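Local coordinates for protein peptidase M42 (Thaumarchaeota archaeon SCGC AB-539-E09, PDB 5DS0) that probably works as a dodecameric, metal-dependent TET aminopeptidase of family M42 that trims residues from the amino ends of peptides, at residues V101-C106 with D157-W162; F72-I77 with S151-G156; V228-A233 with G303-N308; P59-A64 with N204-S209. All blocks are in the same frame, centred on the assembly; numbering follows the deposited sequence.

Contact 1: residues V101-C106 with D157-W162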
loop_
_atom_site.group_PDB
_atom_site.type_symbol
_atom_site.label_atom_id
_atom_site.label_comp_id
_atom_site.label_asym_id
_atom_site.label_seq_id
_atom_site.Cartn_x
_atom_site.Cartn_y
_atom_site.Cartn_z
ATOM N N VAL C 101 -9.965 35.269 -13.414
ATOM C CA VAL C 101 -8.990 35.548 -14.438
ATOM C C VAL C 101 -9.633 36.416 -15.478
ATOM O O VAL C 101 -10.850 36.589 -15.497
ATOM C CB VAL C 101 -8.473 34.258 -15.108
ATOM C CG1 VAL C 101 -7.692 33.409 -14.107
ATOM C CG2 VAL C 101 -9.611 33.450 -15.729
ATOM N N VAL C 102 -8.803 36.954 -16.356
ATOM C CA VAL C 102 -9.293 37.708 -17.491
ATOM C C VAL C 102 -8.494 37.336 -18.743
ATOM O O VAL C 102 -7.266 37.270 -18.726
ATOM C CB VAL C 102 -9.310 39.236 -17.207
ATOM C CG1 VAL C 102 -8.013 39.711 -16.591
ATOM C CG2 VAL C 102 -9.580 40.015 -18.474
ATOM N N VAL C 103 -9.233 37.114 -19.822
ATOM C CA VAL C 103 -8.700 36.669 -21.084
ATOM C C VAL C 103 -8.724 37.838 -22.032
ATOM O O VAL C 103 -9.733 38.532 -22.114
ATOM C CB VAL C 103 -9.612 35.596 -21.694
ATOM C CG1 VAL C 103 -9.003 35.030 -22.959
ATOM C CG2 VAL C 103 -9.874 34.480 -20.703
ATOM N N ARG C 104 -7.642 38.054 -22.766
ATOM C CA ARG C 104 -7.636 39.119 -23.764
ATOM C C ARG C 104 -7.927 38.568 -25.148
ATOM O O ARG C 104 -7.108 37.855 -25.723
ATOM C CB ARG C 104 -6.317 39.883 -23.776
ATOM C CG ARG C 104 -6.399 41.146 -24.615
ATOM C CD ARG C 104 -5.106 41.935 -24.589
ATOM N NE ARG C 104 -4.016 41.180 -25.208
ATOM C CZ ARG C 104 -2.724 41.469 -25.078
ATOM N NH1 ARG C 104 -2.335 42.513 -24.356
ATOM N NH2 ARG C 104 -1.816 40.708 -25.676
ATOM N N THR C 105 -9.111 38.884 -25.663
ATOM C CA THR C 105 -9.526 38.467 -26.995
ATOM C C THR C 105 -9.385 39.630 -27.961
ATOM O O THR C 105 -9.052 40.743 -27.556
ATOM C CB THR C 105 -10.998 38.000 -27.005
ATOM O OG1 THR C 105 -11.861 39.091 -26.676
ATOM C CG2 THR C 105 -11.204 36.883 -26.007
ATOM N N CYS C 106 -9.627 39.360 -29.241
ATOM C CA CYS C 106 -9.711 40.419 -30.247
ATOM C C CYS C 106 -10.862 41.413 -29.943
ATOM O O CYS C 106 -10.791 42.574 -30.327
ATOM C CB CYS C 106 -9.866 39.807 -31.650
ATOM S SG CYS C 106 -11.233 38.627 -31.799
ATOM N N ASP C 157 -5.151 32.593 -27.098
ATOM C CA ASP C 157 -5.382 33.860 -26.407
ATOM C C ASP C 157 -4.809 33.855 -24.983
ATOM O O ASP C 157 -4.960 32.881 -24.243
ATOM C CB ASP C 157 -6.871 34.210 -26.377
ATOM C CG ASP C 157 -7.374 34.725 -27.720
ATOM O OD1 ASP C 157 -6.585 34.755 -28.695
ATOM O OD2 ASP C 157 -8.559 35.120 -27.807
ATOM N N PRO C 158 -4.138 34.956 -24.598
ATOM C CA PRO C 158 -3.486 35.068 -23.286
ATOM C C PRO C 158 -4.438 35.369 -22.141
ATOM O O PRO C 158 -5.486 35.976 -22.338
ATOM C CB PRO C 158 -2.527 36.235 -23.476
ATOM C CG PRO C 158 -3.204 37.100 -24.474
ATOM C CD PRO C 158 -3.913 36.163 -25.414
ATOM N N ILE C 159 -4.058 34.917 -20.956
ATOM C CA ILE C 159 -4.879 35.026 -19.753
ATOM C C ILE C 159 -4.026 35.474 -18.575
ATOM O O ILE C 159 -2.913 34.983 -18.384
ATOM C CB ILE C 159 -5.497 33.668 -19.383
ATOM C CG1 ILE C 159 -6.128 33.010 -20.616
ATOM C CG2 ILE C 159 -6.532 33.840 -18.279
ATOM C CD1 ILE C 159 -6.619 31.600 -20.379
ATOM N N VAL C 160 -4.548 36.402 -17.790
ATOM C CA VAL C 160 -3.886 36.791 -16.549
ATOM C C VAL C 160 -4.818 36.702 -15.365
ATOM O O VAL C 160 -6.037 36.718 -15.517
ATOM C CB VAL C 160 -3.355 38.230 -16.568
ATOM C CG1 VAL C 160 -2.269 38.384 -17.618
ATOM C CG2 VAL C 160 -4.486 39.225 -16.784
ATOM N N PRO C 161 -4.239 36.627 -14.170
ATOM C CA PRO C 161 -5.030 36.748 -12.964
ATOM C C PRO C 161 -5.718 38.103 -12.893
ATOM O O PRO C 161 -5.172 39.089 -13.374
ATOM C CB PRO C 161 -3.980 36.633 -11.843
ATOM C CG PRO C 161 -2.814 35.948 -12.457
ATOM C CD PRO C 161 -2.812 36.391 -13.882
ATOM N N TRP C 162 -6.882 38.148 -12.259
ATOM C CA TRP C 162 -7.540 39.407 -11.948
ATOM C C TRP C 162 -7.260 39.753 -10.505
ATOM O O TRP C 162 -7.643 39.003 -9.609
ATOM C CB TRP C 162 -9.043 39.282 -12.161
ATOM C CG TRP C 162 -9.745 40.585 -11.985
ATOM C CD1 TRP C 162 -9.911 41.567 -12.935
ATOM C CD2 TRP C 162 -10.361 41.067 -10.793
ATOM N NE1 TRP C 162 -10.589 42.622 -12.394
ATOM C CE2 TRP C 162 -10.883 42.341 -11.083
ATOM C CE3 TRP C 162 -10.528 40.542 -9.505
ATOM C CZ2 TRP C 162 -11.562 43.106 -10.127
ATOM C CZ3 TRP C 162 -11.208 41.295 -8.555
ATOM C CH2 TRP C 162 -11.715 42.565 -8.872
#
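The guanidinium group of Arg104 approaches the ring of Pro158 obliquely, bringing NH2 to 4.0 Å from Pro158 CG. The chain runs out straight as far as CD and then bends at chi3 (65°). Its charge is answered by a salt bridge from NH1 to Glu25, and Phe17 packs against the side chain. A second flat group, the carboxylate of Asp157, reaches the end of the same strand, where its OD2 rests 3.7 Å from the methyl CG2 of Thr105. That touch is van der Waals packing against a methyl; the polar partners lie outside the pair, Lys154 N for OD2 and Gly108 O for Thr105 OG1. The indole of Trp162 leads away from the pair and meets the ring of His111 with the planes about 80° apart.

Between these ends the segments illustrate antiparallel pairing inside a closed six-stranded barrel, the smaller domain of the M42 fold. Val102 and Val160 form the hydrogen-bonded pair: Val102 N donates to Val160 O over 2.9 Å, and Val160 N returns the bond to Val102 O. Pro158, with no amide hydrogen to give, takes part through its carbonyl, which accepts Arg104 N at 3.0 Å.

On the face looking into the barrel, Ile159 uses both branches. With chi1 at -48°, CG2 stands opposite the backbone N and comes 3.7 Å from Val101 CB, while CG1 runs beside Val103 CG2 at 4.0 Å; Phe72, Val74 and Ile138 pack around them. On the other face Val102 CG1 lies alongside Val160 CG2, 3.6 Å away, near Met109, Phe17 and Pro19.

Contact 2: residues F72-I77 with S151-G156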
loop_
_atom_site.group_PDB
_atom_site.type_symbol
_atom_site.label_atom_id
_atom_site.label_comp_id
_atom_site.label_asym_id
_atom_site.label_seq_id
_atom_site.Cartn_x
_atom_site.Cartn_y
_atom_site.Cartn_z
ATOM N N PHE C 72 -1.765 32.376 -18.040
ATOM C CA PHE C 72 -2.275 31.186 -18.730
ATOM C C PHE C 72 -2.553 31.531 -20.189
ATOM O O PHE C 72 -2.479 32.698 -20.590
ATOM C CB PHE C 72 -3.556 30.652 -18.074
ATOM C CG PHE C 72 -3.570 30.768 -16.586
ATOM C CD1 PHE C 72 -3.999 31.929 -15.973
ATOM C CD2 PHE C 72 -3.128 29.730 -15.792
ATOM C CE1 PHE C 72 -3.997 32.051 -14.593
ATOM C CE2 PHE C 72 -3.122 29.850 -14.411
ATOM C CZ PHE C 72 -3.564 31.008 -13.812
ATOM N N ILE C 73 -2.896 30.516 -20.961
ATOM C CA ILE C 73 -3.198 30.690 -22.349
ATOM C C ILE C 73 -4.315 29.718 -22.707
ATOM O O ILE C 73 -4.329 28.583 -22.231
ATOM C CB ILE C 73 -1.935 30.460 -23.202
ATOM C CG1 ILE C 73 -2.192 30.819 -24.664
ATOM C CG2 ILE C 73 -1.436 29.019 -23.098
ATOM C CD1 ILE C 73 -0.922 30.991 -25.462
ATOM N N VAL C 74 -5.229 30.154 -23.570
ATOM C CA VAL C 74 -6.376 29.332 -23.946
ATOM C C VAL C 74 -5.914 28.172 -24.834
ATOM O O VAL C 74 -5.272 28.380 -25.866
ATOM C CB VAL C 74 -7.447 30.143 -24.700
ATOM C CG1 VAL C 74 -8.612 29.261 -25.099
ATOM C CG2 VAL C 74 -7.957 31.278 -23.844
ATOM N N SER C 75 -6.249 26.949 -24.426
ATOM C CA SER C 75 -5.849 25.750 -25.173
ATOM C C SER C 75 -7.000 25.113 -25.957
ATOM O O SER C 75 -6.753 24.335 -26.861
ATOM C CB SER C 75 -5.187 24.724 -24.244
ATOM O OG SER C 75 -6.108 24.135 -23.347
ATOM N N SER C 76 -8.248 25.446 -25.609
ATOM C CA SER C 76 -9.423 24.986 -26.364
ATOM C C SER C 76 -10.706 25.594 -25.841
ATOM O O SER C 76 -10.738 26.138 -24.738
ATOM C CB SER C 76 -9.560 23.470 -26.291
ATOM O OG SER C 76 -10.290 23.064 -25.144
ATOM N N ILE C 77 -11.752 25.514 -26.657
ATOM C CA ILE C 77 -13.111 25.808 -26.222
ATOM C C ILE C 77 -13.889 24.502 -26.266
ATOM O O ILE C 77 -14.014 23.900 -27.315
ATOM C CB ILE C 77 -13.836 26.828 -27.128
ATOM C CG1 ILE C 77 -13.134 28.178 -27.107
ATOM C CG2 ILE C 77 -15.272 27.035 -26.682
ATOM C CD1 ILE C 77 -12.141 28.335 -28.235
ATOM N N SER C 151 -17.888 35.894 -27.580
ATOM C CA SER C 151 -17.050 36.741 -26.745
ATOM C C SER C 151 -15.694 37.073 -27.384
ATOM O O SER C 151 -15.024 38.001 -26.944
ATOM C CB SER C 151 -16.794 36.018 -25.437
ATOM O OG SER C 151 -15.863 34.979 -25.678
ATOM N N GLY C 152 -15.284 36.296 -28.380
ATOM C CA GLY C 152 -14.072 36.570 -29.143
ATOM C C GLY C 152 -12.908 35.628 -28.883
ATOM O O GLY C 152 -11.830 35.768 -29.471
ATOM N N VAL C 153 -13.136 34.646 -28.027
ATOM C CA VAL C 153 -12.081 33.755 -27.571
ATOM C C VAL C 153 -11.571 32.846 -28.682
ATOM O O VAL C 153 -12.340 32.256 -29.432
ATOM C CB VAL C 153 -12.578 32.873 -26.397
ATOM C CG1 VAL C 153 -11.439 32.054 -25.793
ATOM C CG2 VAL C 153 -13.220 33.720 -25.311
ATOM N N LYS C 154 -10.256 32.738 -28.758
ATOM C CA LYS C 154 -9.606 31.860 -29.715
ATOM C C LYS C 154 -8.489 31.100 -29.017
ATOM O O LYS C 154 -7.904 31.591 -28.049
ATOM C CB LYS C 154 -9.030 32.675 -30.901
ATOM C CG LYS C 154 -10.050 33.226 -31.982
ATOM C CD LYS C 154 -10.297 32.310 -33.183
ATOM C CE LYS C 154 -11.425 32.854 -34.068
ATOM N NZ LYS C 154 -11.586 32.082 -35.334
ATOM N N VAL C 155 -8.202 29.897 -29.499
ATOM C CA VAL C 155 -7.047 29.151 -29.013
ATOM C C VAL C 155 -5.801 30.025 -29.209
ATOM O O VAL C 155 -5.658 30.704 -30.223
ATOM C CB VAL C 155 -6.903 27.778 -29.716
ATOM C CG1 VAL C 155 -5.511 27.187 -29.527
ATOM C CG2 VAL C 155 -7.933 26.815 -29.168
ATOM N N GLY C 156 -4.927 30.032 -28.211
ATOM C CA GLY C 156 -3.757 30.899 -28.211
ATOM C C GLY C 156 -3.939 32.262 -27.555
ATOM O O GLY C 156 -2.971 33.001 -27.439
#
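Just ahead of the classic beta bulge that Ser75 and Ser76 make opposite Thr84, strand 71-77 offers the carbonyl of Val74 to Gly156. Gly156 N donates to Val74 O over 2.9 Å in an almost straight bond (175°), with the donor tilted out of the carbonyl plane. The same oxygen also accepts NE2 of Gln294 from a neighbouring subunit, so two donors from different chains grip it.

Ile73 lies with CG1 opposite its backbone N (chi1 -173°), which carries CD1 to 3.5 Å from Gly156 O, close to Phe22. With an alanine here CG1 and CD1 are gone, which would probably open a gap beside the Gly156 carbonyl and leave Phe22 less firmly packed.

The contact ties one strand of the antiparallel barrel to the irregular chain between helix 145-150 and strand 158-161. Val74 and Val153 cross at about a right angle, their CG1 methyls 4.0 Å apart, with Leu83 against Val153. At the bulge Val155 lays its CG2 over the backbone, 3.6 Å from Ser75 O and 3.7 Å from Ser76 CA. Farther along, Ile77 CD1 approaches Val153 O at 4.1 Å.

Contact 3: residues V228-A233 with G303-N308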
loop_
_atom_site.group_PDB
_atom_site.type_symbol
_atom_site.label_atom_id
_atom_site.label_comp_id
_atom_site.label_asym_id
_atom_site.label_seq_id
_atom_site.Cartn_x
_atom_site.Cartn_y
_atom_site.Cartn_z
ATOM N N VAL C 228 23.217 44.397 -25.271
ATOM C CA VAL C 228 23.885 45.377 -24.411
ATOM C C VAL C 228 25.394 45.167 -24.255
ATOM O O VAL C 228 26.129 46.149 -24.191
ATOM C CB VAL C 228 23.241 45.390 -23.024
ATOM C CG1 VAL C 228 24.004 46.300 -22.074
ATOM C CG2 VAL C 228 21.793 45.833 -23.126
ATOM N N ASP C 229 25.859 43.912 -24.213
ATOM C CA ASP C 229 27.285 43.595 -23.956
ATOM C C ASP C 229 27.731 44.217 -22.627
ATOM O O ASP C 229 28.619 45.062 -22.589
ATOM C CB ASP C 229 28.188 44.056 -25.136
ATOM C CG ASP C 229 29.647 43.558 -25.024
ATOM O OD1 ASP C 229 29.928 42.631 -24.232
ATOM O OD2 ASP C 229 30.516 44.112 -25.746
ATOM N N PRO C 230 27.100 43.801 -21.527
ATOM C CA PRO C 230 27.364 44.430 -20.239
ATOM C C PRO C 230 28.679 43.997 -19.606
ATOM O O PRO C 230 29.122 42.856 -19.804
ATOM C CB PRO C 230 26.192 43.949 -19.388
ATOM C CG PRO C 230 25.890 42.587 -19.924
ATOM C CD PRO C 230 26.142 42.684 -21.404
ATOM N N ASP C 231 29.270 44.897 -18.822
ATOM C CA ASP C 231 30.493 44.609 -18.069
ATOM C C ASP C 231 30.198 44.161 -16.625
ATOM O O ASP C 231 31.029 43.502 -15.986
ATOM C CB ASP C 231 31.402 45.834 -18.074
ATOM C CG ASP C 231 31.884 46.186 -19.461
ATOM O OD1 ASP C 231 32.646 45.388 -20.039
ATOM O OD2 ASP C 231 31.476 47.250 -19.995
ATOM N N VAL C 232 29.036 44.546 -16.111
ATOM C CA VAL C 232 28.565 44.103 -14.810
ATOM C C VAL C 232 27.039 44.163 -14.808
ATOM O O VAL C 232 26.451 45.031 -15.458
ATOM C CB VAL C 232 29.148 44.977 -13.675
ATOM C CG1 VAL C 232 28.876 46.438 -13.928
ATOM C CG2 VAL C 232 28.592 44.585 -12.317
ATOM N N ALA C 233 26.397 43.270 -14.058
ATOM C CA ALA C 233 24.943 43.212 -14.045
ATOM C C ALA C 233 24.341 43.178 -12.645
ATOM O O ALA C 233 24.788 42.427 -11.787
ATOM C CB ALA C 233 24.483 42.007 -14.836
ATOM N N GLY C 303 20.954 34.183 -14.572
ATOM C CA GLY C 303 21.358 32.886 -15.074
ATOM C C GLY C 303 21.831 32.918 -16.511
ATOM O O GLY C 303 22.723 32.149 -16.873
ATOM N N ARG C 304 21.243 33.807 -17.314
ATOM C CA ARG C 304 21.648 33.998 -18.716
ATOM C C ARG C 304 22.619 35.152 -18.924
ATOM O O ARG C 304 23.550 35.050 -19.715
ATOM C CB ARG C 304 20.425 34.230 -19.604
ATOM C CG ARG C 304 19.583 33.002 -19.856
ATOM C CD ARG C 304 20.337 31.849 -20.483
ATOM N NE ARG C 304 19.363 30.969 -21.119
ATOM C CZ ARG C 304 18.637 30.038 -20.494
ATOM N NH1 ARG C 304 18.800 29.809 -19.190
ATOM N NH2 ARG C 304 17.748 29.312 -21.189
ATOM N N ILE C 305 22.377 36.254 -18.230
ATOM C CA ILE C 305 23.197 37.449 -18.360
ATOM C C ILE C 305 24.665 37.187 -18.043
ATOM O O ILE C 305 25.541 37.636 -18.792
ATOM C CB ILE C 305 22.665 38.577 -17.455
ATOM C CG1 ILE C 305 21.367 39.136 -18.049
ATOM C CG2 ILE C 305 23.684 39.692 -17.321
ATOM C CD1 ILE C 305 20.532 39.928 -17.069
ATOM N N HIS C 306 24.932 36.461 -16.949
ATOM C CA HIS C 306 26.315 36.264 -16.491
ATOM C C HIS C 306 27.099 35.337 -17.400
ATOM O O HIS C 306 28.305 35.222 -17.263
ATOM C CB HIS C 306 26.373 35.831 -15.021
ATOM C CG HIS C 306 26.316 34.345 -14.785
ATOM N ND1 HIS C 306 25.154 33.609 -14.888
ATOM C CD2 HIS C 306 27.269 33.474 -14.367
ATOM C CE1 HIS C 306 25.400 32.347 -14.578
ATOM N NE2 HIS C 306 26.676 32.238 -14.254
HETATM N N MSE C 307 26.403 34.702 -18.337
HETATM C CA MSE C 307 26.987 33.769 -19.280
HETATM C C MSE C 307 27.141 34.368 -20.652
HETATM O O MSE C 307 27.544 33.684 -21.600
HETATM C CB MSE C 307 26.004 32.597 -19.431
HETATM C CG MSE C 307 26.761 31.289 -19.526
HETATM SE SE MSE C 307 26.385 30.385 -17.841
HETATM C CE MSE C 307 24.767 29.426 -18.476
ATOM N N ASN C 308 26.833 35.651 -20.777
ATOM C CA ASN C 308 26.940 36.347 -22.051
ATOM C C ASN C 308 28.390 36.500 -22.505
ATOM O O ASN C 308 29.243 36.949 -21.736
ATOM C CB ASN C 308 26.292 37.725 -21.944
ATOM C CG ASN C 308 26.331 38.484 -23.245
ATOM O OD1 ASN C 308 27.077 39.445 -23.382
ATOM N ND2 ASN C 308 25.549 38.042 -24.214
#
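Asn308 N donates to Ile305 O over 3.1 Å, closing a type I beta turn from Ile305 to Asn308, and the side chains of both turn-end residues reach segment 228-233. A second bond, from Met307 N (selenomethionine) to Arg304 O at 3.2 Å, lies alongside it.

Ile305 makes the closer approach. Its CG2 branch, placed opposite the backbone N by a chi1 of -73°, comes 3.5 Å from CB of Ala233, while the ring of Pro230 lies farther off, its CG 4.5 Å from the same branch. Leu62 and Ser314 also pack against Ile305. Ala233 stands at the start of strand 232-240, which runs parallel to strands 60-66 and 314-322 in the large mixed sheet of the catalytic domain, so Ile305 packs against side chains of three neighbouring strands.

Asn308 extends with CG opposite its backbone N (chi1 -178°) and crosses Pro230 at a slant, setting OD1 3.9 Å from Pro230 CD. Asp229, with the positive phi of a residue leaving helix 219-228, brings its carboxylate OD1 to 4.4 Å from Asn308 OD1. Within the turn, His306 packs on Arg219 and Met307 on Gln222, both of a neighbouring subunit.

Asp229 OD1 and Asn308 OD1, two oxygens at that separation, are not hydrogen-bonded, and the Asp229 carboxylate makes long, weak ion pairs with Arg58 and Arg309. The union of the two segments therefore probably depends on van der Waals fit, of Ile305 CG2 on Ala233 and of Asn308 on Pro230, while the turn's own backbone bonds keep its shape.

Contact 4: residues P59-A64 with N204-S209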
loop_
_atom_site.group_PDB
_atom_site.type_symbol
_atom_site.label_atom_id
_atom_site.label_comp_id
_atom_site.label_asym_id
_atom_site.label_seq_id
_atom_site.Cartn_x
_atom_site.Cartn_y
_atom_site.Cartn_z
ATOM N N PRO C 59 32.376 51.415 -17.860
ATOM C CA PRO C 59 31.703 50.115 -17.980
ATOM C C PRO C 59 30.212 50.229 -18.219
ATOM O O PRO C 59 29.596 51.223 -17.835
ATOM C CB PRO C 59 31.938 49.479 -16.612
ATOM C CG PRO C 59 32.010 50.643 -15.679
ATOM C CD PRO C 59 32.566 51.808 -16.452
ATOM N N ARG C 60 29.645 49.219 -18.861
ATOM C CA ARG C 60 28.205 49.142 -19.052
ATOM C C ARG C 60 27.573 48.346 -17.912
ATOM O O ARG C 60 27.895 47.170 -17.714
ATOM C CB ARG C 60 27.878 48.479 -20.384
ATOM C CG ARG C 60 28.387 49.237 -21.585
ATOM C CD ARG C 60 27.906 48.599 -22.875
ATOM N NE ARG C 60 28.447 49.285 -24.050
ATOM C CZ ARG C 60 28.152 48.981 -25.310
ATOM N NH1 ARG C 60 27.304 47.999 -25.599
ATOM N NH2 ARG C 60 28.702 49.671 -26.299
ATOM N N ILE C 61 26.691 49.009 -17.164
ATOM C CA ILE C 61 25.933 48.379 -16.085
ATOM C C ILE C 61 24.564 47.977 -16.617
ATOM O O ILE C 61 23.810 48.820 -17.088
ATOM C CB ILE C 61 25.647 49.326 -14.893
ATOM C CG1 ILE C 61 26.837 50.213 -14.540
ATOM C CG2 ILE C 61 25.231 48.527 -13.682
ATOM C CD1 ILE C 61 28.091 49.472 -14.184
ATOM N N LEU C 62 24.232 46.701 -16.515
ATOM C CA LEU C 62 22.906 46.237 -16.887
ATOM C C LEU C 62 22.086 45.980 -15.631
ATOM O O LEU C 62 22.478 45.150 -14.806
ATOM C CB LEU C 62 23.001 44.963 -17.726
ATOM C CG LEU C 62 21.684 44.267 -18.078
ATOM C CD1 LEU C 62 20.679 45.224 -18.685
ATOM C CD2 LEU C 62 21.934 43.116 -19.032
HETATM N N MSE C 63 20.975 46.694 -15.486
HETATM C CA MSE C 63 19.988 46.372 -14.477
HETATM C C MSE C 63 18.804 45.778 -15.159
HETATM O O MSE C 63 18.321 46.324 -16.142
HETATM C CB MSE C 63 19.486 47.596 -13.767
HETATM C CG MSE C 63 20.541 48.223 -12.878
HETATM SE SE MSE C 63 19.596 49.429 -11.634
HETATM C CE MSE C 63 19.212 50.923 -12.860
ATOM N N ALA C 64 18.299 44.665 -14.649
ATOM C CA ALA C 64 17.203 43.979 -15.307
ATOM C C ALA C 64 16.129 43.566 -14.328
ATOM O O ALA C 64 16.435 43.052 -13.254
ATOM C CB ALA C 64 17.720 42.757 -16.036
ATOM N N ASN C 204 29.889 55.730 -15.605
ATOM C CA ASN C 204 29.471 54.560 -16.354
ATOM C C ASN C 204 28.200 54.833 -17.129
ATOM O O ASN C 204 27.543 55.856 -16.938
ATOM C CB ASN C 204 29.223 53.384 -15.398
ATOM C CG ASN C 204 28.295 53.750 -14.240
ATOM O OD1 ASN C 204 27.249 54.359 -14.445
ATOM N ND2 ASN C 204 28.685 53.382 -13.019
ATOM N N THR C 205 27.850 53.890 -17.994
ATOM C CA THR C 205 26.592 53.938 -18.733
ATOM C C THR C 205 25.678 52.860 -18.163
ATOM O O THR C 205 26.082 51.714 -17.992
ATOM C CB THR C 205 26.824 53.735 -20.245
ATOM O OG1 THR C 205 27.607 54.826 -20.755
ATOM C CG2 THR C 205 25.511 53.680 -20.989
ATOM N N VAL C 206 24.444 53.252 -17.869
ATOM C CA VAL C 206 23.487 52.380 -17.218
ATOM C C VAL C 206 22.421 51.933 -18.202
ATOM O O VAL C 206 21.744 52.758 -18.793
ATOM C CB VAL C 206 22.823 53.106 -16.036
ATOM C CG1 VAL C 206 21.683 52.284 -15.461
ATOM C CG2 VAL C 206 23.850 53.396 -14.954
ATOM N N TYR C 207 22.258 50.623 -18.341
ATOM C CA TYR C 207 21.211 50.059 -19.171
ATOM C C TYR C 207 20.148 49.462 -18.244
ATOM O O TYR C 207 20.358 48.424 -17.637
ATOM C CB TYR C 207 21.769 48.976 -20.089
ATOM C CG TYR C 207 22.723 49.480 -21.149
ATOM C CD1 TYR C 207 23.997 49.943 -20.817
ATOM C CD2 TYR C 207 22.363 49.469 -22.506
ATOM C CE1 TYR C 207 24.879 50.392 -21.797
ATOM C CE2 TYR C 207 23.232 49.923 -23.488
ATOM C CZ TYR C 207 24.490 50.382 -23.130
ATOM O OH TYR C 207 25.361 50.817 -24.105
ATOM N N GLY C 208 19.011 50.134 -18.137
ATOM C CA GLY C 208 17.916 49.663 -17.302
ATOM C C GLY C 208 16.917 48.921 -18.150
ATOM O O GLY C 208 16.214 49.514 -18.951
ATOM N N SER C 209 16.813 47.627 -17.932
ATOM C CA SER C 209 16.095 46.787 -18.858
ATOM C C SER C 209 14.864 46.105 -18.268
ATOM O O SER C 209 14.932 45.453 -17.242
ATOM C CB SER C 209 17.046 45.747 -19.419
ATOM O OG SER C 209 16.454 45.119 -20.524
#
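A chi1 of -67° in Tyr207 and -62° in Arg60 sets each CG beside its own backbone N, and the arginine chain then runs straight to NE, so that it crosses the tyrosine at a slant. Arg60 CD lies 3.7 Å from Tyr207 CE1. The phenol oxygen OH stands over one face of the guanidinium, offset toward its rim, with the two planes 28° apart; NE is 3.4 Å from OH, but the angle is too poor for a hydrogen bond. Arg60 NH1 instead bonds Val228 O. Were this residue an alanine, the Tyr207 ring would probably lose its cover along CE1 and OH, and Val228 O the mate it finds in NH1.

Beneath these groups runs a textbook parallel pair, strands 60-66 and 205-211 of the catalytic domain's mixed sheet. Five backbone bonds stitch it, from Thr205 N to Pro59 O at one end to Ser209 N to Met63 O at the other. Ile61 O, which accepts Tyr207 N at 2.7 Å, also lies at the edge of the Tyr207 ring, in its plane. On the same side of the sheet as Arg60 and Tyr207, Leu62 CD1 touches Ser209 CB at 3.7 Å.

On the opposite face selenomethionine Met63, bent at chi3, brings CE to 3.8 Å from Val206 CG1. Ile61 CG1 packs 3.8 Å from CG of Asn204, whose ND2 is held by the carbonyls of Leu350 and Ile347.

The four contacts fall into two groups, one in each part of the fold. Contacts 1 and 2 share the barrel, their centres 9 Å apart, and strand 158-161 joins strand 71-77 through Ile159 N to Phe72 O (2.7 Å) and Asp157 O to Val74 N (2.8 Å). Contacts 3 and 4 share the large sheet, with centres 10 Å apart, where Arg60 O meets Asp231 N at 2.9 Å. The centres of contacts 1 and 4 are about 33 Å apart. The cobalt site lies between the groups: the side chains of Pro161 and Ile305 are each about 12 Å from a cobalt ion and Ala64 about 10 Å, two residues before the cobalt ligand His66.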